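Local coordinates for nitrate transport protein (Parabacteroides distasonis, PDB 3HN0) that probably serves as the solute-binding component of an ABC transporter, perhaps one for nitrate or a related solute, at residues D169-T174 against F181-V186; T85-E90 against I237-I242. All blocks are in the same frame, centred on the assembly; numbering follows the deposited sequence.

Contact 1 of 2, residues D169-T174 against F181-V186; sequences DLNHLT and FAQTAV
The F181 ring lies against the backbone of L170-L173. L173 N sits over one face, 3.5 Å from F181 CZ. L170 O meets the ring edge in plane, 3.8 Å from F181 CE2. CG of F181 is anti to its own carbonyl carbon (chi1 -58°). This puts the ring beside its own backbone N, on the side where N171 O is bonded, and there it reaches the H172-L173 peptide. L173 crosses the ring at about a right angle, its CD1 3.7 Å from F181 CE1. The backbone is tied at the same place: F181 N donates to N171 O (2.8 Å). An alanine in place of F181 could keep this backbone bond, but it would probably leave a gap beside L173 and uncover the peptide between H172 and L173.

The amides of N171 and Q183 also approach, with planes 40° apart. N171 OD1 is 3.3 Å from Q183 NE2, but the firmer partners of OD1 are the backbone N atoms of T85 and L86. D169 holds the loop from within. D169 OD1 takes N171 N at 3.0 Å, which closes an Asx turn, and N171 ND2 from above the carboxylate plane. D169 OD2 takes H172 NE2 at 3.0 Å, also from above that plane. The carboxylate thus holds one end of the N171 amide and one nitrogen of the H172 ring. A182 is the centre of an inverse gamma turn just before strand 184-188.

The loop runs from strand 165-169 of the three-stranded sheet to strand 184-188 of the seven-stranded one. Helix 107-119 packs on it through L111 and Y115, and helix 251-264 through L260, which touches both L173 and F181. D41 of the second subunit packs on L173.

Contact 2 of 2, residues T85-E90 against I237-I242; sequences TLYLVE and IERCKI
Y87 OH is gripped by two partners. Y87 OH donates to R239 O at 2.6 Å, in the carbonyl plane and on a lone pair. It also accepts from a water, 3.0 Å from Y87 OH. The same water accepts from K241 NZ at 2.8 Å. The hydroxyl and the ammonium group are 4.2 Å apart (Y87 OH to K241 NZ), so the water joins them.

K241 NZ folds back on its own helix and donates to E238 O (2.9 Å). Bends at chi2 and chi4 bring it there. K241 N reaches the same oxygen from the opposite face of the carbonyl plane. K241 has positive phi (54°), where the chain turns out of helix 234-240. The ammonium group thus lies by the E238 carbonyl at the C-terminal end of a helix, a setting likely to favour its positive charge.

R239 adds packing through its aliphatic stem. Its CD lies over one face of the Y87 ring, and R239 CB is 3.7 Å from Y87 OH. The guanidinium stands 76° from the ring plane. A bend at chi3 (-72°) turns it toward a salt bridge with E151, made through NE. L154 and I166 touch both Y87 and R239.

Y87 begins strand 87-90, the middle strand of the three-stranded sheet. Helix 234-240 leads into strand 242-246 at the edge of the seven-stranded sheet. The contact therefore joins parts of the two lobes close to where the chain passes between them, consistent with the two-lobed fold of periplasmic solute-binding proteins.

In the fold
Both contacts lie between the three-stranded and seven-stranded sheets, about 11 Å apart between centres. Contact 1 is buried and local in sequence: one crossing of the chain, folded on itself around an aromatic ring and a carboxylate. Contact 2 is partly buried and joins segments 147 residues apart, and contact 1 is nested inside that long loop. The chemistry of contact 2 suits the more open place: a hydroxyl, a helix-end carbonyl, a bridging water and an exposed lysine. The two contacts meet at N171, which bonds to the start of 85-90 and packs its ND2 on the Y87 ring. This links the two neighbouring crossings between the sheets.

Contact 1 of 2, residues D169-T174 against F181-V186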
ATOM      1  N   ASP A 169      11.463   1.967   4.205  1.00 12.41           N
ATOM      2  CA  ASP A 169      10.562   0.844   4.244  1.00 11.40           C
ATOM      3  C   ASP A 169      10.663   0.187   2.888  1.00 13.53           C
ATOM      4  O   ASP A 169      10.403   0.847   1.885  1.00 13.66           O
ATOM      5  CB  ASP A 169       9.191   1.439   4.530  1.00 16.54           C
ATOM      6  CG  ASP A 169       8.056   0.417   4.521  1.00 16.54           C
ATOM      7  OD1 ASP A 169       8.190  -0.638   3.898  1.00 15.34           O
ATOM      8  OD2 ASP A 169       6.999   0.707   5.134  1.00 20.53           O
ATOM      9  N   LEU A 170      11.067  -1.073   2.852  1.00 12.27           N
ATOM     10  CA  LEU A 170      11.329  -1.777   1.590  1.00 11.17           C
ATOM     11  C   LEU A 170      10.194  -2.695   1.154  1.00 12.53           C
ATOM     12  O   LEU A 170      10.380  -3.600   0.319  1.00 14.33           O
ATOM     13  CB  LEU A 170      12.664  -2.547   1.685  1.00 13.74           C
ATOM     14  CG  LEU A 170      13.865  -1.732   1.229  1.00 15.30           C
ATOM     15  CD1 LEU A 170      13.919  -0.389   1.941  1.00 15.72           C
ATOM     16  CD2 LEU A 170      15.139  -2.549   1.422  1.00 19.54           C
ATOM     17  N   ASN A 171       9.017  -2.464   1.712  1.00 13.34           N
ATOM     18  CA  ASN A 171       7.900  -3.370   1.523  1.00 14.02           C
ATOM     19  C   ASN A 171       6.885  -2.981   0.440  1.00 14.50           C
ATOM     20  O   ASN A 171       5.853  -3.637   0.313  1.00 14.42           O
ATOM     21  CB  ASN A 171       7.151  -3.608   2.843  1.00 15.76           C
ATOM     22  CG  ASN A 171       8.049  -4.160   3.945  1.00  9.85           C
ATOM     23  OD1 ASN A 171       8.559  -5.258   3.834  1.00 13.18           O
ATOM     24  ND2 ASN A 171       8.293  -3.349   4.971  1.00 13.33           N
ATOM     25  N   HIS A 172       7.169  -1.947  -0.348  1.00 15.33           N
ATOM     26  CA  HIS A 172       6.172  -1.434  -1.282  1.00 14.41           C
ATOM     27  C   HIS A 172       6.666  -1.414  -2.703  1.00 14.74           C
ATOM     28  O   HIS A 172       7.813  -1.067  -2.970  1.00 14.90           O
ATOM     29  CB  HIS A 172       5.721  -0.021  -0.874  1.00 16.67           C
ATOM     30  CG  HIS A 172       5.321   0.100   0.553  1.00 20.30           C
ATOM     31  ND1 HIS A 172       4.057  -0.215   1.010  1.00 21.91           N
ATOM     32  CD2 HIS A 172       6.013   0.539   1.627  1.00 27.46           C
ATOM     33  CE1 HIS A 172       4.001   0.006   2.315  1.00 21.88           C
ATOM     34  NE2 HIS A 172       5.178   0.449   2.715  1.00 24.21           N
ATOM     35  N   LEU A 173       5.762  -1.706  -3.635  1.00 14.54           N
ATOM     36  CA  LEU A 173       6.098  -1.638  -5.086  1.00 19.15           C
ATOM     37  C   LEU A 173       6.361  -0.193  -5.515  1.00 24.17           C
ATOM     38  O   LEU A 173       7.347   0.095  -6.201  1.00 25.97           O
ATOM     39  CB  LEU A 173       4.950  -2.240  -5.925  1.00 23.28           C
ATOM     40  CG  LEU A 173       5.291  -2.377  -7.420  1.00 29.58           C
ATOM     41  CD1 LEU A 173       6.104  -3.650  -7.626  1.00 25.37           C
ATOM     42  CD2 LEU A 173       4.013  -2.386  -8.293  1.00 32.66           C
ATOM     43  N   THR A 174       5.486   0.712  -5.076  1.00 21.63           N
ATOM     44  CA  THR A 174       5.481   2.116  -5.452  1.00 27.19           C
ATOM     45  C   THR A 174       5.042   2.883  -4.232  1.00 26.42           C
ATOM     46  O   THR A 174       4.572   2.276  -3.257  1.00 20.97           O
ATOM     47  CB  THR A 174       4.404   2.357  -6.594  1.00 28.93           C
ATOM     48  OG1 THR A 174       3.076   1.989  -6.135  1.00 29.54           O
ATOM     49  CG2 THR A 174       4.731   1.535  -7.837  1.00 36.09           C
ATOM     50  N   PHE A 181       4.057  -5.657  -0.559  1.00 17.66           N
ATOM     51  CA  PHE A 181       4.169  -6.940  -1.205  1.00 13.44           C
ATOM     52  C   PHE A 181       3.583  -8.104  -0.400  1.00 10.57           C
ATOM     53  O   PHE A 181       3.824  -8.219   0.762  1.00 14.59           O
ATOM     54  CB  PHE A 181       5.639  -7.305  -1.449  1.00 14.87           C
ATOM     55  CG  PHE A 181       6.399  -6.317  -2.291  1.00 14.48           C
ATOM     56  CD1 PHE A 181       6.106  -6.149  -3.627  1.00 13.83           C
ATOM     57  CD2 PHE A 181       7.440  -5.593  -1.743  1.00 16.18           C
ATOM     58  CE1 PHE A 181       6.842  -5.275  -4.410  1.00 21.86           C
ATOM     59  CE2 PHE A 181       8.165  -4.714  -2.519  1.00 18.17           C
ATOM     60  CZ  PHE A 181       7.860  -4.544  -3.838  1.00 22.63           C
ATOM     61  N   ALA A 182       2.903  -9.016  -1.078  1.00 11.43           N
ATOM     62  CA  ALA A 182       2.449 -10.244  -0.463  1.00 14.01           C
ATOM     63  C   ALA A 182       3.624 -11.248  -0.441  1.00 14.46           C
ATOM     64  O   ALA A 182       3.707 -12.160  -1.262  1.00 15.52           O
ATOM     65  CB  ALA A 182       1.211 -10.766  -1.174  1.00 14.58           C
ATOM     66  N   GLN A 183       4.527 -11.079   0.519  1.00 15.04           N
ATOM     67  CA  GLN A 183       5.794 -11.859   0.557  1.00 13.75           C
ATOM     68  C   GLN A 183       5.695 -13.129   1.355  1.00 13.49           C
ATOM     69  O   GLN A 183       6.591 -13.943   1.270  1.00 12.51           O
ATOM     70  CB  GLN A 183       6.980 -11.082   1.194  1.00 17.36           C
ATOM     71  CG  GLN A 183       7.069  -9.697   0.864  1.00 23.39           C
ATOM     72  CD  GLN A 183       8.292  -9.073   1.405  1.00 23.46           C
ATOM     73  OE1 GLN A 183       9.333  -9.740   1.578  1.00 21.50           O
ATOM     74  NE2 GLN A 183       8.198  -7.792   1.691  1.00 16.63           N
ATOM     75  N   THR A 184       4.626 -13.279   2.143  1.00 11.33           N
ATOM     76  CA  THR A 184       4.444 -14.401   3.022  1.00 11.03           C
ATOM     77  C   THR A 184       3.144 -15.131   2.696  1.00 14.23           C
ATOM     78  O   THR A 184       2.105 -14.484   2.474  1.00 14.17           O
ATOM     79  CB  THR A 184       4.395 -13.933   4.460  1.00 12.19           C
ATOM     80  OG1 THR A 184       5.595 -13.213   4.766  1.00 16.36           O
ATOM     81  CG2 THR A 184       4.213 -15.122   5.407  1.00 16.36           C
ATOM     82  N   ALA A 185       3.231 -16.449   2.590  1.00 12.71           N
ATOM     83  CA  ALA A 185       2.128 -17.284   2.191  1.00 11.03           C
ATOM     84  C   ALA A 185       1.668 -18.165   3.321  1.00 11.39           C
ATOM     85  O   ALA A 185       2.484 -18.815   4.017  1.00 12.63           O
ATOM     86  CB  ALA A 185       2.519 -18.225   1.024  1.00 12.64           C
ATOM     87  N   VAL A 186       0.354 -18.205   3.476  1.00 10.57           N
ATOM     88  CA  VAL A 186      -0.298 -19.287   4.221  1.00 10.85           C
ATOM     89  C   VAL A 186      -0.801 -20.246   3.172  1.00 11.75           C
ATOM     90  O   VAL A 186      -1.694 -19.891   2.383  1.00 11.97           O
ATOM     91  CB  VAL A 186      -1.458 -18.780   5.103  1.00 12.22           C
ATOM     92  CG1 VAL A 186      -2.133 -19.947   5.832  1.00 14.51           C
ATOM     93  CG2 VAL A 186      -0.987 -17.703   6.094  1.00 16.61           C
TER

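Contact 2 of 2, residues T85-E90 against I237-I242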
ATOM      1  N   THR A  85       8.012  -6.706   6.295  1.00 15.74           N
ATOM      2  CA  THR A  85       9.090  -7.616   6.558  1.00 16.97           C
ATOM      3  C   THR A  85      10.492  -7.082   6.378  1.00 17.02           C
ATOM      4  O   THR A  85      11.437  -7.683   6.891  1.00 17.68           O
ATOM      5  CB  THR A  85       8.933  -8.931   5.737  1.00 23.29           C
ATOM      6  OG1 THR A  85       9.135  -8.671   4.375  1.00 27.92           O
ATOM      7  CG2 THR A  85       7.565  -9.499   5.890  1.00 26.22           C
ATOM      8  N   LEU A  86      10.654  -5.991   5.632  1.00 13.90           N
ATOM      9  CA  LEU A  86      11.998  -5.549   5.306  0.65 12.18           C
ATOM     10  C   LEU A  86      12.153  -4.039   5.448  1.00 12.07           C
ATOM     11  O   LEU A  86      11.410  -3.246   4.866  1.00 12.70           O
ATOM     12  CB  LEU A  86      12.375  -6.032   3.908  0.65 13.86           C
ATOM     13  CG  LEU A  86      13.872  -6.070   3.651  0.65 19.04           C
ATOM     14  CD1 LEU A  86      14.541  -7.181   4.552  0.65 17.06           C
ATOM     15  CD2 LEU A  86      14.133  -6.276   2.168  0.65 28.74           C
ATOM     16  N   TYR A  87      13.144  -3.663   6.267  1.00 12.78           N
ATOM     17  CA  TYR A  87      13.471  -2.286   6.482  1.00 10.13           C
ATOM     18  C   TYR A  87      14.947  -2.003   6.322  1.00 11.44           C
ATOM     19  O   TYR A  87      15.776  -2.853   6.585  1.00 11.87           O
ATOM     20  CB  TYR A  87      13.008  -1.870   7.881  1.00 10.40           C
ATOM     21  CG  TYR A  87      11.535  -1.849   8.051  1.00  9.89           C
ATOM     22  CD1 TYR A  87      10.833  -3.027   8.366  1.00 10.81           C
ATOM     23  CD2 TYR A  87      10.795  -0.661   7.896  1.00 12.61           C
ATOM     24  CE1 TYR A  87       9.444  -3.032   8.517  1.00 13.09           C
ATOM     25  CE2 TYR A  87       9.402  -0.686   8.037  1.00 11.15           C
ATOM     26  CZ  TYR A  87       8.742  -1.861   8.358  1.00 10.89           C
ATOM     27  OH  TYR A  87       7.369  -1.869   8.516  1.00 12.91           O
ATOM     28  N   LEU A  88      15.295  -0.816   5.832  1.00 11.68           N
ATOM     29  CA  LEU A  88      16.695  -0.423   5.727  1.00 12.38           C
ATOM     30  C   LEU A  88      17.093   0.348   6.966  1.00 11.98           C
ATOM     31  O   LEU A  88      16.405   1.307   7.341  1.00 13.30           O
ATOM     32  CB  LEU A  88      16.865   0.493   4.522  1.00 11.41           C
ATOM     33  CG  LEU A  88      18.238   1.082   4.192  1.00 21.17           C
ATOM     34  CD1 LEU A  88      19.245  -0.012   3.881  1.00 17.77           C
ATOM     35  CD2 LEU A  88      18.029   2.053   3.018  1.00 22.20           C
ATOM     36  N   VAL A  89      18.226  -0.010   7.561  1.00 13.37           N
ATOM     37  CA  VAL A  89      18.762   0.697   8.712  1.00 10.25           C
ATOM     38  C   VAL A  89      20.166   1.218   8.388  1.00 13.77           C
ATOM     39  O   VAL A  89      20.910   0.594   7.641  1.00 13.10           O
ATOM     40  CB  VAL A  89      18.805  -0.205   9.969  1.00 13.19           C
ATOM     41  CG1 VAL A  89      17.395  -0.607  10.377  1.00 13.06           C
ATOM     42  CG2 VAL A  89      19.682  -1.497   9.747  1.00 13.64           C
ATOM     43  N   GLU A  90      20.493   2.368   8.947  1.00 12.16           N
ATOM     44  CA  GLU A  90      21.786   2.980   8.728  0.60 13.73           C
ATOM     45  C   GLU A  90      22.256   3.620  10.022  1.00 13.85           C
ATOM     46  O   GLU A  90      21.443   4.134  10.808  1.00 15.30           O
ATOM     47  CB  GLU A  90      21.729   4.012   7.575  0.60 15.76           C
ATOM     48  CG  GLU A  90      20.937   3.552   6.349  0.60 18.48           C
ATOM     49  CD  GLU A  90      21.075   4.477   5.144  0.60 24.69           C
ATOM     50  OE1 GLU A  90      22.228   4.720   4.709  0.60 17.15           O
ATOM     51  OE2 GLU A  90      20.029   4.934   4.611  0.60 25.80           O
ATOM     52  N   ILE A 237       5.650  -4.778  16.584  1.00 11.12           N
ATOM     53  CA  ILE A 237       4.400  -5.312  16.001  1.00  9.88           C
ATOM     54  C   ILE A 237       3.846  -4.390  14.931  1.00 12.22           C
ATOM     55  O   ILE A 237       3.500  -4.839  13.843  1.00 12.13           O
ATOM     56  CB  ILE A 237       3.387  -5.625  17.089  1.00 12.90           C
ATOM     57  CG1 ILE A 237       3.899  -6.841  17.867  1.00 17.00           C
ATOM     58  CG2 ILE A 237       2.011  -5.915  16.469  1.00 16.08           C
ATOM     59  CD1 ILE A 237       2.914  -7.379  18.891  1.00 16.58           C
ATOM     60  N   GLU A 238       3.868  -3.070  15.203  1.00 11.31           N
ATOM     61  CA  GLU A 238       3.422  -2.095  14.214  1.00 12.97           C
ATOM     62  C   GLU A 238       4.174  -2.215  12.897  1.00 12.16           C
ATOM     63  O   GLU A 238       3.562  -2.195  11.807  1.00 13.27           O
ATOM     64  CB  GLU A 238       3.517  -0.643  14.712  1.00 15.55           C
ATOM     65  CG  GLU A 238       2.489  -0.203  15.728  1.00 25.09           C
ATOM     66  CD  GLU A 238       2.905   1.105  16.472  1.00 36.97           C
ATOM     67  OE1 GLU A 238       3.713   1.936  15.936  1.00 31.13           O
ATOM     68  OE2 GLU A 238       2.416   1.280  17.606  1.00 42.63           O
ATOM     69  N   ARG A 239       5.503  -2.355  12.974  1.00 12.22           N
ATOM     70  CA  ARG A 239       6.318  -2.535  11.782  1.00 11.18           C
ATOM     71  C   ARG A 239       6.038  -3.816  10.980  1.00 14.00           C
ATOM     72  O   ARG A 239       6.332  -3.886   9.810  1.00 15.29           O
ATOM     73  CB  ARG A 239       7.809  -2.440  12.121  1.00 11.57           C
ATOM     74  CG  ARG A 239       8.223  -1.028  12.523  1.00 16.13           C
ATOM     75  CD  ARG A 239       9.728  -0.842  12.517  1.00 14.90           C
ATOM     76  NE  ARG A 239      10.309  -1.557  13.639  1.00 17.02           N
ATOM     77  CZ  ARG A 239      10.693  -1.023  14.805  1.00 16.79           C
ATOM     78  NH1 ARG A 239      10.561   0.280  15.086  1.00 22.27           N
ATOM     79  NH2 ARG A 239      11.215  -1.812  15.712  1.00 16.72           N
ATOM     80  N   CYS A 240       5.505  -4.836  11.636  1.00 12.32           N
ATOM     81  CA  CYS A 240       5.175  -6.072  10.936  1.00 11.46           C
ATOM     82  C   CYS A 240       3.931  -5.929  10.080  1.00 13.90           C
ATOM     83  O   CYS A 240       3.721  -6.760   9.176  1.00 13.52           O
ATOM     84  CB  CYS A 240       4.958  -7.251  11.921  1.00 12.82           C
ATOM     85  SG  CYS A 240       6.478  -7.681  12.773  1.00 14.84           S
ATOM     86  N   LYS A 241       3.093  -4.917  10.336  1.00 12.90           N
ATOM     87  CA  LYS A 241       1.917  -4.683   9.461  1.00 12.96           C
ATOM     88  C   LYS A 241       1.079  -5.984   9.339  1.00 13.73           C
ATOM     89  O   LYS A 241       0.870  -6.539   8.242  1.00 15.07           O
ATOM     90  CB  LYS A 241       2.339  -4.193   8.059  1.00 13.44           C
ATOM     91  CG  LYS A 241       3.139  -2.844   8.053  1.00 18.55           C
ATOM     92  CD  LYS A 241       2.303  -1.688   8.607  1.00 33.79           C
ATOM     93  CE  LYS A 241       3.053  -0.331   8.591  1.00 42.38           C
ATOM     94  NZ  LYS A 241       3.819  -0.115   9.850  1.00 44.11           N
ATOM     95  N   ILE A 242       0.568  -6.405  10.482  1.00 11.56           N
ATOM     96  CA  ILE A 242      -0.148  -7.660  10.641  0.50 11.20           C
ATOM     97  C   ILE A 242      -1.615  -7.449  10.229  1.00 12.97           C
ATOM     98  O   ILE A 242      -2.319  -6.617  10.802  1.00 12.54           O
ATOM     99  CB  ILE A 242      -0.013  -8.210  12.101  0.50  9.56           C
ATOM    100  CG1 ILE A 242       1.471  -8.430  12.471  0.50 14.67           C
ATOM    101  CG2 ILE A 242      -0.856  -9.481  12.326  0.50 10.78           C
ATOM    102  CD1 ILE A 242       2.183  -9.617  11.729  0.50 12.00           C
TER
HETATM  103  O   HOH W   1       6.452   0.791   9.589  1.00 28.60           O